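Local atomic coordinates of flavin prenyltransferase UbiX (Methanocaldococcus jannaschii, PDB entry 6M8V), a protein that probably catalyses the synthesis of prenylated FMN, linking a dimethylallyl group from dimethylallyl phosphate to N5 and C6 of the flavin without a metal. Residues P68-S73 / I101-D106; D58-E61 / F66-L69; A16-E21 / F162-V167; G139-P144 / L168-I173. One frame throughout, in Å; residues are numbered along the deposited sequence.

Contact 1: residues P68-S73 / I101-D106; sequences PLASGS and IVRVCD. With FMN (flavin mononucleotide), chain B; PO4 (phosphate ion), chain C.
The loop that leaves the 3-10 turn at L69 runs past helix 100-110 closely enough for the CA atoms of A70 and V104 to lie 6.1 Å apart. R103 NE gives a nearly straight bond to A70 O (3.0 Å, 163°), with the oxygen in the guanidinium plane but the donor well above the carbonyl plane; NH2 adds a weak bond to the same oxygen. With CG anti to the backbone N (chi1 171°) and a bend at chi2, the side chain brings one guanidinium face over FMN N1, toward the rim. NH1 also forms a salt bridge to E121 of a third subunit.

S71 OG donates to O1 of a bound phosphate (2.7 Å), G72 N donates to its O3 (2.6 Å), and S73 N closes an ST turn on S71 OG. K110 of this chain and Y150 of a second subunit also bind the ion, probably from the crystallisation liquor; Y150 is predicted to bind dimethylallyl phosphate, so it may mark the substrate phosphate site. The apolar half joins V104 CG1 to L69 CB at 3.7 Å. V104 also rests on C6 of strand 2-7, and L69 reaches I4 of that strand and N30 of strand 28-33.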
loop_
_atom_site.group_PDB
_atom_site.type_symbol
_atom_site.label_atom_id
_atom_site.label_comp_id
_atom_site.label_asym_id
_atom_site.label_seq_id
_atom_site.Cartn_x
_atom_site.Cartn_y
_atom_site.Cartn_z
ATOM N N PRO A 68 11.025 1.721 38.004
ATOM C CA PRO A 68 10.523 0.366 37.724
ATOM C C PRO A 68 9.570 0.307 36.542
ATOM O O PRO A 68 9.468 -0.742 35.891
ATOM C CB PRO A 68 9.834 -0.039 39.038
ATOM C CG PRO A 68 9.654 1.241 39.814
ATOM C CD PRO A 68 10.785 2.129 39.401
ATOM N N LEU A 69 8.877 1.405 36.235
ATOM C CA LEU A 69 7.960 1.422 35.102
ATOM C C LEU A 69 8.663 1.168 33.775
ATOM O O LEU A 69 8.021 0.699 32.831
ATOM C CB LEU A 69 7.228 2.762 35.041
ATOM C CG LEU A 69 6.396 3.134 36.264
ATOM C CD1 LEU A 69 5.708 4.468 36.043
ATOM C CD2 LEU A 69 5.382 2.043 36.557
ATOM N N ALA A 70 9.961 1.450 33.687
ATOM C CA ALA A 70 10.696 1.423 32.431
ATOM C C ALA A 70 11.022 0.018 31.945
ATOM O O ALA A 70 11.822 -0.124 31.014
ATOM C CB ALA A 70 11.991 2.227 32.565
ATOM N N SER A 71 10.428 -1.017 32.532
ATOM C CA SER A 71 10.675 -2.383 32.099
ATOM C C SER A 71 9.369 -3.155 32.040
ATOM O O SER A 71 8.510 -3.005 32.916
ATOM C CB SER A 71 11.642 -3.102 33.036
ATOM O OG SER A 71 11.623 -4.498 32.798
ATOM N N GLY A 72 9.233 -3.990 31.007
ATOM C CA GLY A 72 8.072 -4.854 30.897
ATOM C C GLY A 72 8.019 -5.941 31.946
ATOM O O GLY A 72 6.951 -6.524 32.165
ATOM N N SER A 73 9.150 -6.229 32.598
ATOM C CA SER A 73 9.148 -7.210 33.678
ATOM C C SER A 73 8.258 -6.762 34.831
ATOM O O SER A 73 7.744 -7.600 35.582
ATOM C CB SER A 73 10.576 -7.452 34.170
ATOM O OG SER A 73 11.120 -6.282 34.765
ATOM N N ILE A 101 7.754 8.455 29.564
ATOM C CA ILE A 101 6.367 8.401 29.110
ATOM C C ILE A 101 6.239 7.511 27.873
ATOM O O ILE A 101 5.444 6.566 27.847
ATOM C CB ILE A 101 5.834 9.821 28.849
ATOM C CG1 ILE A 101 5.564 10.526 30.187
ATOM C CG2 ILE A 101 4.569 9.769 27.994
ATOM C CD1 ILE A 101 5.094 11.967 30.047
ATOM N N VAL A 102 7.022 7.801 26.831
ATOM C CA VAL A 102 6.938 7.013 25.605
ATOM C C VAL A 102 7.398 5.583 25.855
ATOM O O VAL A 102 6.871 4.638 25.256
ATOM C CB VAL A 102 7.752 7.696 24.484
ATOM C CG1 VAL A 102 7.577 6.960 23.143
ATOM C CG2 VAL A 102 7.338 9.139 24.355
ATOM N N ARG A 103 8.363 5.391 26.756
ATOM C CA ARG A 103 8.822 4.040 27.054
ATOM C C ARG A 103 7.703 3.198 27.663
ATOM O O ARG A 103 7.529 2.031 27.285
ATOM C CB ARG A 103 10.046 4.092 27.975
ATOM C CG ARG A 103 10.484 2.742 28.543
ATOM C CD ARG A 103 10.914 1.741 27.457
ATOM N NE ARG A 103 11.420 0.506 28.058
ATOM C CZ ARG A 103 11.697 -0.613 27.390
ATOM N NH1 ARG A 103 11.525 -0.669 26.078
ATOM N NH2 ARG A 103 12.151 -1.682 28.037
ATOM N N VAL A 104 6.912 3.769 28.584
ATOM C CA VAL A 104 5.831 2.976 29.174
ATOM C C VAL A 104 4.679 2.792 28.190
ATOM O O VAL A 104 3.946 1.798 28.269
ATOM C CB VAL A 104 5.338 3.571 30.513
ATOM C CG1 VAL A 104 6.489 3.694 31.517
ATOM C CG2 VAL A 104 4.638 4.901 30.315
ATOM N N CYS A 105 4.487 3.727 27.251
ATOM C CA CYS A 105 3.532 3.470 26.173
ATOM C C CYS A 105 4.008 2.333 25.283
ATOM O O CYS A 105 3.220 1.454 24.919
ATOM C CB CYS A 105 3.299 4.726 25.335
ATOM S SG CYS A 105 2.467 6.047 26.220
ATOM N N ASP A 106 5.295 2.333 24.921
ATOM C CA ASP A 106 5.830 1.254 24.095
ATOM C C ASP A 106 5.748 -0.081 24.825
ATOM O O ASP A 106 5.480 -1.123 24.211
ATOM C CB ASP A 106 7.275 1.576 23.697
ATOM C CG ASP A 106 7.749 0.776 22.494
ATOM O OD1 ASP A 106 7.026 0.723 21.470
ATOM O OD2 ASP A 106 8.859 0.204 22.567
HETATM N N1 FMN B . 15.063 -0.167 25.966
HETATM C C2 FMN B . 14.955 -1.169 25.025
HETATM O O2 FMN B . 14.456 -0.880 23.949
HETATM N N3 FMN B . 15.389 -2.466 25.277
HETATM C C4 FMN B . 15.959 -2.744 26.513
HETATM O O4 FMN B . 16.377 -3.868 26.806
HETATM C C4A FMN B . 16.069 -1.736 27.459
HETATM N N5 FMN B . 16.630 -2.042 28.672
HETATM C C5A FMN B . 16.751 -1.061 29.624
HETATM C C6 FMN B . 17.323 -1.396 30.836
HETATM C C7 FMN B . 17.454 -0.429 31.812
HETATM C C7M FMN B . 18.078 -0.801 33.117
HETATM C C8 FMN B . 17.020 0.869 31.579
HETATM C C8M FMN B . 17.180 1.899 32.654
HETATM C C9 FMN B . 16.444 1.208 30.358
HETATM C C9A FMN B . 16.309 0.236 29.373
HETATM N N10 FMN B . 15.745 0.551 28.150
HETATM C C10 FMN B . 15.622 -0.444 27.194
HETATM C "C1'" FMN B . 15.250 1.948 27.872
HETATM C "C2'" FMN B . 16.197 2.739 26.976
HETATM O "O2'" FMN B . 17.443 2.894 27.618
HETATM C "C3'" FMN B . 15.643 4.118 26.651
HETATM O "O3'" FMN B . 14.635 4.013 25.667
HETATM C "C4'" FMN B . 16.755 5.068 26.205
HETATM O "O4'" FMN B . 16.194 6.318 25.878
HETATM C "C5'" FMN B . 17.567 4.553 25.021
HETATM O "O5'" FMN B . 18.399 5.598 24.554
HETATM P P FMN B . 19.716 5.314 23.664
HETATM O O1P FMN B . 20.708 4.549 24.493
HETATM O O2P FMN B . 19.318 4.466 22.479
HETATM O O3P FMN B . 20.305 6.619 23.192
HETATM P P PO4 C . 12.208 -5.329 29.341
HETATM O O1 PO4 C . 12.743 -4.387 30.397
HETATM O O2 PO4 C . 12.449 -6.766 29.747
HETATM O O3 PO4 C . 10.720 -5.114 29.172
HETATM O O4 PO4 C . 12.921 -5.043 28.040
#

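Contact 2: residues D58-E61 / F66-L69; sequences DYYE and FSPL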
loop_
_atom_site.group_PDB
_atom_site.type_symbol
_atom_site.label_atom_id
_atom_site.label_comp_id
_atom_site.label_asym_id
_atom_site.label_seq_id
_atom_site.Cartn_x
_atom_site.Cartn_y
_atom_site.Cartn_z
ATOM N N ASP A 58 2.451 7.358 43.269
ATOM C CA ASP A 58 3.876 7.393 42.977
ATOM C C ASP A 58 4.126 8.400 41.867
ATOM O O ASP A 58 3.256 8.643 41.025
ATOM C CB ASP A 58 4.410 6.020 42.557
ATOM C CG ASP A 58 4.794 5.160 43.737
ATOM O OD1 ASP A 58 5.354 5.706 44.713
ATOM O OD2 ASP A 58 4.536 3.938 43.686
ATOM N N TYR A 59 5.322 8.980 41.872
ATOM C CA TYR A 59 5.744 9.913 40.840
ATOM C C TYR A 59 7.132 9.528 40.354
ATOM O O TYR A 59 7.969 9.083 41.142
ATOM C CB TYR A 59 5.755 11.366 41.349
ATOM C CG TYR A 59 6.303 12.352 40.341
ATOM C CD1 TYR A 59 5.496 12.861 39.333
ATOM C CD2 TYR A 59 7.633 12.757 40.385
ATOM C CE1 TYR A 59 5.993 13.755 38.395
ATOM C CE2 TYR A 59 8.141 13.652 39.455
ATOM C CZ TYR A 59 7.316 14.146 38.461
ATOM O OH TYR A 59 7.811 15.037 37.534
ATOM N N TYR A 60 7.369 9.691 39.052
ATOM C CA TYR A 60 8.689 9.478 38.479
ATOM C C TYR A 60 8.993 10.593 37.490
ATOM O O TYR A 60 8.105 11.055 36.767
ATOM C CB TYR A 60 8.795 8.116 37.784
ATOM C CG TYR A 60 8.532 6.934 38.685
ATOM C CD1 TYR A 60 9.516 6.455 39.549
ATOM C CD2 TYR A 60 7.304 6.288 38.669
ATOM C CE1 TYR A 60 9.276 5.367 40.373
ATOM C CE2 TYR A 60 7.057 5.203 39.484
ATOM C CZ TYR A 60 8.042 4.746 40.335
ATOM O OH TYR A 60 7.785 3.665 41.145
ATOM N N GLU A 61 10.250 11.027 37.470
ATOM C CA GLU A 61 10.671 12.035 36.511
ATOM C C GLU A 61 10.679 11.443 35.105
ATOM O O GLU A 61 10.941 10.253 34.911
ATOM C CB GLU A 61 12.056 12.569 36.875
ATOM C CG GLU A 61 12.235 14.064 36.643
ATOM C CD GLU A 61 11.199 14.901 37.369
ATOM O OE1 GLU A 61 10.229 15.343 36.722
ATOM O OE2 GLU A 61 11.356 15.121 38.585
ATOM N N PHE A 66 15.683 4.567 35.281
ATOM C CA PHE A 66 15.821 3.557 36.318
ATOM C C PHE A 66 14.537 3.351 37.110
ATOM O O PHE A 66 14.527 2.543 38.046
ATOM C CB PHE A 66 16.976 3.921 37.255
ATOM C CG PHE A 66 18.318 3.498 36.736
ATOM C CD1 PHE A 66 18.831 4.055 35.574
ATOM C CD2 PHE A 66 19.058 2.532 37.393
ATOM C CE1 PHE A 66 20.063 3.664 35.084
ATOM C CE2 PHE A 66 20.293 2.137 36.907
ATOM C CZ PHE A 66 20.795 2.705 35.751
ATOM N N SER A 67 13.463 4.053 36.755
ATOM C CA SER A 67 12.167 3.800 37.359
ATOM C C SER A 67 11.733 2.362 37.072
ATOM O O SER A 67 12.059 1.807 36.019
ATOM C CB SER A 67 11.133 4.787 36.819
ATOM O OG SER A 67 9.817 4.273 36.921
ATOM N N PRO A 68 11.025 1.721 38.004
ATOM C CA PRO A 68 10.523 0.366 37.724
ATOM C C PRO A 68 9.570 0.307 36.542
ATOM O O PRO A 68 9.468 -0.742 35.891
ATOM C CB PRO A 68 9.834 -0.039 39.038
ATOM C CG PRO A 68 9.654 1.241 39.814
ATOM C CD PRO A 68 10.785 2.129 39.401
ATOM N N LEU A 69 8.877 1.405 36.235
ATOM C CA LEU A 69 7.960 1.422 35.102
ATOM C C LEU A 69 8.663 1.168 33.775
ATOM O O LEU A 69 8.021 0.699 32.831
ATOM C CB LEU A 69 7.228 2.762 35.041
ATOM C CG LEU A 69 6.396 3.134 36.264
ATOM C CD1 LEU A 69 5.708 4.468 36.043
ATOM C CD2 LEU A 69 5.382 2.043 36.557
#
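S67 OG accepts the backbone N-H of L69 (N to OG 3.1 Å, 147°), closing an ST turn, and lies over the middle of one face of the Y60 ring, 3.3 Å above the plane. The hydroxyl gets there because OG stands anti to the backbone N of S67 (chi1 156°). CB of S67 follows it over the same ring as an off-centre CH-pi contact, 4.1 Å from the centroid and 30° off the normal.

P68 and L69 extend this cover on the same side of the ring plane, P68 toward CE1 and OH, L69 toward CD2. P68 crosses the tyrosine at about a right angle, with CG 3.3 Å from Y60 OH and CD beside CE1. L69 CD1 approaches Y60 CD2 obliquely, at 3.6 Å. One aromatic side chain thus packs back on the loop that follows strand 58-61, the outermost strand of this chain's sheet on that side. Y59 takes the opposite course, its OH donating to E61 OE1 (2.6 Å), an oxygen that also has a salt bridge to K38.

W181 of a second subunit donates to S67 O and meets the F66 ring edge-to-face. Strand 58-61 pairs in parallel with strand 28-33 through D58 and Y60, while L100 of helix 100-110 touches both Y60 and S67.

Contact 3: residues A16-E21 / F162-V167; sequences AKRLLE and FVVGRV
Two helices of the Rossmann-like alpha/beta fold, 13-22 and 156-171, meet where V164 fits against R18 and L19. Their local axes approach to 9.5 Å and cross at -52°. The two methyls of V164 divide the work. CG1, anti to the backbone N (chi1 170°), lies against the L19 backbone, 3.8 Å from its CA, while CG2 points at the R18 stem, 3.7 Å from CG and nearly as close to CB. One turn further on, V167 CG1 meets L19 CD1 at 4.0 Å, the two side chains crossing at about a right angle.

L19 has a second neighbour in the fold: it also packs on V80 and V82 of strand 78-84, so it wedges from helix 13-22 between that strand and helix 156-171. V164 in turn touches V22 and L177.

Beyond its CG the R18 chain bends at chi2 and chi3 and leaves the apolar seam. NE donates to E21 OE2 (2.9 Å) from the anti side, 33° out of the carboxylate plane, and K17 NZ reaches OE1 of the same carboxylate at 3.2 Å on the syn side. NH1 bonds to N161 on helix 156-171. Replacing R18 with an alanine removes the stem beyond CB and would probably leave a gap beside V164 CG2, and E21 with K17 as its remaining partner in this network.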
loop_
_atom_site.group_PDB
_atom_site.type_symbol
_atom_site.label_atom_id
_atom_site.label_comp_id
_atom_site.label_asym_id
_atom_site.label_seq_id
_atom_site.Cartn_x
_atom_site.Cartn_y
_atom_site.Cartn_z
ATOM N N ALA A 16 -6.078 16.323 33.119
ATOM C CA ALA A 16 -5.229 15.428 33.899
ATOM C C ALA A 16 -5.414 15.654 35.394
ATOM O O ALA A 16 -5.420 14.697 36.178
ATOM C CB ALA A 16 -3.765 15.616 33.503
ATOM N N LYS A 17 -5.563 16.914 35.807
ATOM C CA LYS A 17 -5.775 17.208 37.220
ATOM C C LYS A 17 -7.071 16.576 37.716
ATOM O O LYS A 17 -7.089 15.900 38.751
ATOM C CB LYS A 17 -5.784 18.723 37.445
ATOM C CG LYS A 17 -6.021 19.155 38.901
ATOM C CD LYS A 17 -6.120 20.675 39.015
ATOM C CE LYS A 17 -6.403 21.133 40.447
ATOM N NZ LYS A 17 -7.685 20.593 40.988
ATOM N N ARG A 18 -8.163 16.764 36.969
ATOM C CA ARG A 18 -9.445 16.196 37.372
ATOM C C ARG A 18 -9.410 14.671 37.375
ATOM O O ARG A 18 -9.959 14.036 38.283
ATOM C CB ARG A 18 -10.556 16.704 36.455
ATOM C CG ARG A 18 -11.949 16.189 36.807
ATOM C CD ARG A 18 -12.388 16.625 38.211
ATOM N NE ARG A 18 -11.997 18.000 38.517
ATOM C CZ ARG A 18 -12.615 19.080 38.044
ATOM N NH1 ARG A 18 -13.661 18.953 37.235
ATOM N NH2 ARG A 18 -12.184 20.290 38.377
ATOM N N LEU A 19 -8.780 14.063 36.364
ATOM C CA LEU A 19 -8.675 12.606 36.340
ATOM C C LEU A 19 -7.911 12.085 37.553
ATOM O O LEU A 19 -8.282 11.059 38.136
ATOM C CB LEU A 19 -8.000 12.142 35.046
ATOM C CG LEU A 19 -7.657 10.648 34.961
ATOM C CD1 LEU A 19 -8.920 9.793 34.942
ATOM C CD2 LEU A 19 -6.779 10.338 33.740
ATOM N N LEU A 20 -6.843 12.781 37.948
ATOM C CA LEU A 20 -6.032 12.324 39.073
ATOM C C LEU A 20 -6.812 12.357 40.380
ATOM O O LEU A 20 -6.617 11.493 41.243
ATOM C CB LEU A 20 -4.772 13.177 39.198
ATOM C CG LEU A 20 -3.605 12.860 38.267
ATOM C CD1 LEU A 20 -2.635 14.019 38.269
ATOM C CD2 LEU A 20 -2.909 11.587 38.695
ATOM N N GLU A 21 -7.693 13.346 40.557
ATOM C CA GLU A 21 -8.409 13.418 41.825
ATOM C C GLU A 21 -9.595 12.462 41.878
ATOM O O GLU A 21 -9.874 11.899 42.943
ATOM C CB GLU A 21 -8.852 14.855 42.127
ATOM C CG GLU A 21 -9.518 15.617 41.002
ATOM C CD GLU A 21 -9.465 17.120 41.238
ATOM O OE1 GLU A 21 -8.437 17.600 41.766
ATOM O OE2 GLU A 21 -10.449 17.820 40.911
ATOM N N PHE A 162 -17.331 15.517 32.071
ATOM C CA PHE A 162 -17.752 14.637 30.983
ATOM C C PHE A 162 -16.555 13.906 30.387
ATOM O O PHE A 162 -16.564 12.675 30.250
ATOM C CB PHE A 162 -18.481 15.436 29.899
ATOM C CG PHE A 162 -18.850 14.615 28.690
ATOM C CD1 PHE A 162 -20.072 13.969 28.626
ATOM C CD2 PHE A 162 -17.969 14.478 27.623
ATOM C CE1 PHE A 162 -20.412 13.207 27.526
ATOM C CE2 PHE A 162 -18.301 13.713 26.523
ATOM C CZ PHE A 162 -19.527 13.078 26.474
ATOM N N VAL A 163 -15.516 14.656 30.015
ATOM C CA VAL A 163 -14.328 14.060 29.412
ATOM C C VAL A 163 -13.707 13.035 30.355
ATOM O O VAL A 163 -13.363 11.919 29.947
ATOM C CB VAL A 163 -13.319 15.156 29.029
ATOM C CG1 VAL A 163 -12.017 14.534 28.528
ATOM C CG2 VAL A 163 -13.920 16.091 27.974
ATOM N N VAL A 164 -13.570 13.395 31.633
ATOM C CA VAL A 164 -12.938 12.496 32.593
ATOM C C VAL A 164 -13.813 11.270 32.843
ATOM O O VAL A 164 -13.310 10.143 32.950
ATOM C CB VAL A 164 -12.621 13.257 33.895
ATOM C CG1 VAL A 164 -12.195 12.295 35.000
ATOM C CG2 VAL A 164 -11.532 14.295 33.640
ATOM N N GLY A 165 -15.132 11.463 32.929
ATOM C CA GLY A 165 -16.025 10.325 33.089
ATOM C C GLY A 165 -15.906 9.329 31.952
ATOM O O GLY A 165 -15.927 8.114 32.169
ATOM N N ARG A 166 -15.770 9.830 30.720
ATOM C CA ARG A 166 -15.584 8.947 29.574
ATOM C C ARG A 166 -14.264 8.190 29.669
ATOM O O ARG A 166 -14.186 7.015 29.292
ATOM C CB ARG A 166 -15.651 9.753 28.278
ATOM C CG ARG A 166 -17.011 10.368 28.009
ATOM C CD ARG A 166 -18.056 9.294 27.793
ATOM N NE ARG A 166 -17.958 8.733 26.452
ATOM C CZ ARG A 166 -18.118 7.445 26.172
ATOM N NH1 ARG A 166 -18.384 6.584 27.145
ATOM N NH2 ARG A 166 -18.010 7.020 24.921
ATOM N N VAL A 167 -13.216 8.842 30.178
ATOM C CA VAL A 167 -11.949 8.145 30.385
ATOM C C VAL A 167 -12.124 7.014 31.389
ATOM O O VAL A 167 -11.645 5.894 31.173
ATOM C CB VAL A 167 -10.854 9.130 30.829
ATOM C CG1 VAL A 167 -9.627 8.370 31.316
ATOM C CG2 VAL A 167 -10.490 10.058 29.692
#

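Contact 4: residues G139-P144 / L168-I173; sequences GAIVMP and LDILGI
I170 supplies the whole helical side of the tight part, one branch for each partner. Its CG1 lies 3.8 Å from M143 CE and 4.0 Å from M143 SD, and its CG2 is 4.0 Å from I141 CG2, with I141 CD1 almost as near. In both pairs the side chains lie alongside one another, running antiparallel. M143 reaches this far because its chain is extended beyond CG (chi2 178°, chi3 -173°), which carries the sulfur and terminal methyl out to the helix. The interface is small, 131 Å² in all, and apolar.

I141 belongs to strand 141-142, at one end of the chain's parallel sheet, where it shares backbone hydrogen bonds with L115 and I117 of strand 114-119. I170, on the last turn of helix 156-171, also rests on I116, so the helix end covers this end of the chain's own sheet, whose V142 makes backbone hydrogen bonds to a fifth subunit. P123 of that subunit packs on both I141 and I170. With an alanine in place of I170, a gap would probably open between helix and strand, and the M143 methyl and I141 CG2 would lose their common partner.

The outer side is looser, and solvent reaches it at G172. There the helix unwinds in a Schellman motif: G172 has a positive phi (81°), its N bonds back to D169 O, and I173 N returns to L168 O at 2.9 Å. G139, likewise exposed, closes helix 126-137 by the same motif before the strand begins.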
loop_
_atom_site.group_PDB
_atom_site.type_symbol
_atom_site.label_atom_id
_atom_site.label_comp_id
_atom_site.label_asym_id
_atom_site.label_seq_id
_atom_site.Cartn_x
_atom_site.Cartn_y
_atom_site.Cartn_z
ATOM N N GLY A 139 -4.433 -1.104 18.592
ATOM C CA GLY A 139 -5.248 -1.371 19.761
ATOM C C GLY A 139 -5.253 -0.269 20.799
ATOM O O GLY A 139 -5.955 -0.403 21.807
ATOM N N ALA A 140 -4.487 0.802 20.606
ATOM C CA ALA A 140 -4.590 1.946 21.496
ATOM C C ALA A 140 -5.953 2.610 21.332
ATOM O O ALA A 140 -6.554 2.579 20.259
ATOM C CB ALA A 140 -3.473 2.952 21.212
ATOM N N ILE A 141 -6.440 3.205 22.415
ATOM C CA ILE A 141 -7.702 3.934 22.413
ATOM C C ILE A 141 -7.384 5.409 22.199
ATOM O O ILE A 141 -6.877 6.084 23.099
ATOM C CB ILE A 141 -8.491 3.702 23.710
ATOM C CG1 ILE A 141 -8.898 2.228 23.832
ATOM C CG2 ILE A 141 -9.736 4.576 23.743
ATOM C CD1 ILE A 141 -8.180 1.471 24.923
ATOM N N VAL A 142 -7.673 5.913 21.007
ATOM C CA VAL A 142 -7.317 7.275 20.632
ATOM C C VAL A 142 -8.502 8.168 20.968
ATOM O O VAL A 142 -9.574 8.055 20.366
ATOM C CB VAL A 142 -6.936 7.374 19.151
ATOM C CG1 VAL A 142 -6.681 8.822 18.775
ATOM C CG2 VAL A 142 -5.702 6.515 18.866
ATOM N N MET A 143 -8.304 9.072 21.922
ATOM C CA MET A 143 -9.408 9.754 22.588
ATOM C C MET A 143 -9.087 11.233 22.793
ATOM O O MET A 143 -8.904 11.687 23.923
ATOM C CB MET A 143 -9.692 9.072 23.928
ATOM C CG MET A 143 -11.086 9.248 24.430
ATOM S SD MET A 143 -11.286 8.339 25.962
ATOM C CE MET A 143 -13.043 8.553 26.214
ATOM N N PRO A 144 -9.035 12.009 21.714
ATOM C CA PRO A 144 -8.879 13.467 21.879
ATOM C C PRO A 144 -10.007 14.028 22.725
ATOM O O PRO A 144 -11.161 13.588 22.605
ATOM C CB PRO A 144 -8.936 14.008 20.439
ATOM C CG PRO A 144 -9.427 12.874 19.594
ATOM C CD PRO A 144 -9.058 11.610 20.297
ATOM N N LEU A 168 -12.820 7.281 32.496
ATOM C CA LEU A 168 -13.082 6.220 33.465
ATOM C C LEU A 168 -13.932 5.115 32.851
ATOM O O LEU A 168 -13.724 3.930 33.140
ATOM C CB LEU A 168 -13.760 6.792 34.714
ATOM C CG LEU A 168 -12.956 7.782 35.564
ATOM C CD1 LEU A 168 -13.728 8.183 36.820
ATOM C CD2 LEU A 168 -11.594 7.213 35.928
ATOM N N ASP A 169 -14.896 5.482 32.002
ATOM C CA ASP A 169 -15.667 4.476 31.272
ATOM C C ASP A 169 -14.753 3.515 30.517
ATOM O O ASP A 169 -14.901 2.293 30.617
ATOM C CB ASP A 169 -16.640 5.152 30.303
ATOM C CG ASP A 169 -17.786 5.848 31.012
ATOM O OD1 ASP A 169 -18.046 5.518 32.187
ATOM O OD2 ASP A 169 -18.438 6.714 30.386
ATOM N N ILE A 170 -13.798 4.060 29.754
ATOM C CA ILE A 170 -12.864 3.237 28.985
ATOM C C ILE A 170 -11.988 2.398 29.908
ATOM O O ILE A 170 -11.625 1.263 29.577
ATOM C CB ILE A 170 -12.013 4.133 28.059
ATOM C CG1 ILE A 170 -12.894 4.816 27.011
ATOM C CG2 ILE A 170 -10.932 3.331 27.371
ATOM C CD1 ILE A 170 -13.454 3.855 25.973
ATOM N N LEU A 171 -11.635 2.935 31.076
ATOM C CA LEU A 171 -10.842 2.185 32.041
ATOM C C LEU A 171 -11.636 1.079 32.722
ATOM O O LEU A 171 -11.037 0.240 33.402
ATOM C CB LEU A 171 -10.272 3.140 33.094
ATOM C CG LEU A 171 -9.204 4.116 32.599
ATOM C CD1 LEU A 171 -9.051 5.286 33.554
ATOM C CD2 LEU A 171 -7.880 3.398 32.419
ATOM N N GLY A 172 -12.957 1.049 32.554
ATOM C CA GLY A 172 -13.772 0.093 33.274
ATOM C C GLY A 172 -14.091 0.490 34.694
ATOM O O GLY A 172 -14.403 -0.376 35.518
ATOM N N ILE A 173 -14.023 1.778 35.010
ATOM C CA ILE A 173 -14.268 2.282 36.355
ATOM C C ILE A 173 -15.654 2.908 36.380
ATOM O O ILE A 173 -15.922 3.869 35.647
ATOM C CB ILE A 173 -13.186 3.290 36.775
ATOM C CG1 ILE A 173 -11.812 2.614 36.758
ATOM C CG2 ILE A 173 -13.487 3.863 38.153
ATOM C CD1 ILE A 173 -10.672 3.528 37.110
#

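In the fold
Contacts 1 and 2 share P68 and L69 and lie with centres about 9 Å apart. Contact 3 sits on the far side of the chain's centre from contact 1, about 23 Å between centres. Contacts 3 and 4 both use helix 156-171 and touch directly: M143 CE is 3.5 Å from R166 CB, and L19 CD1 is 3.8 Å from L168 CD2. R166, predicted to bind dimethylallyl phosphate, makes a weak bond through NH1 to G72 O of a neighbouring subunit, a residue of that subunit's contact 1. The side chain of M143 in contact 4 is about 12 Å from a bound FMN, whereas contact 1 meets a flavin directly.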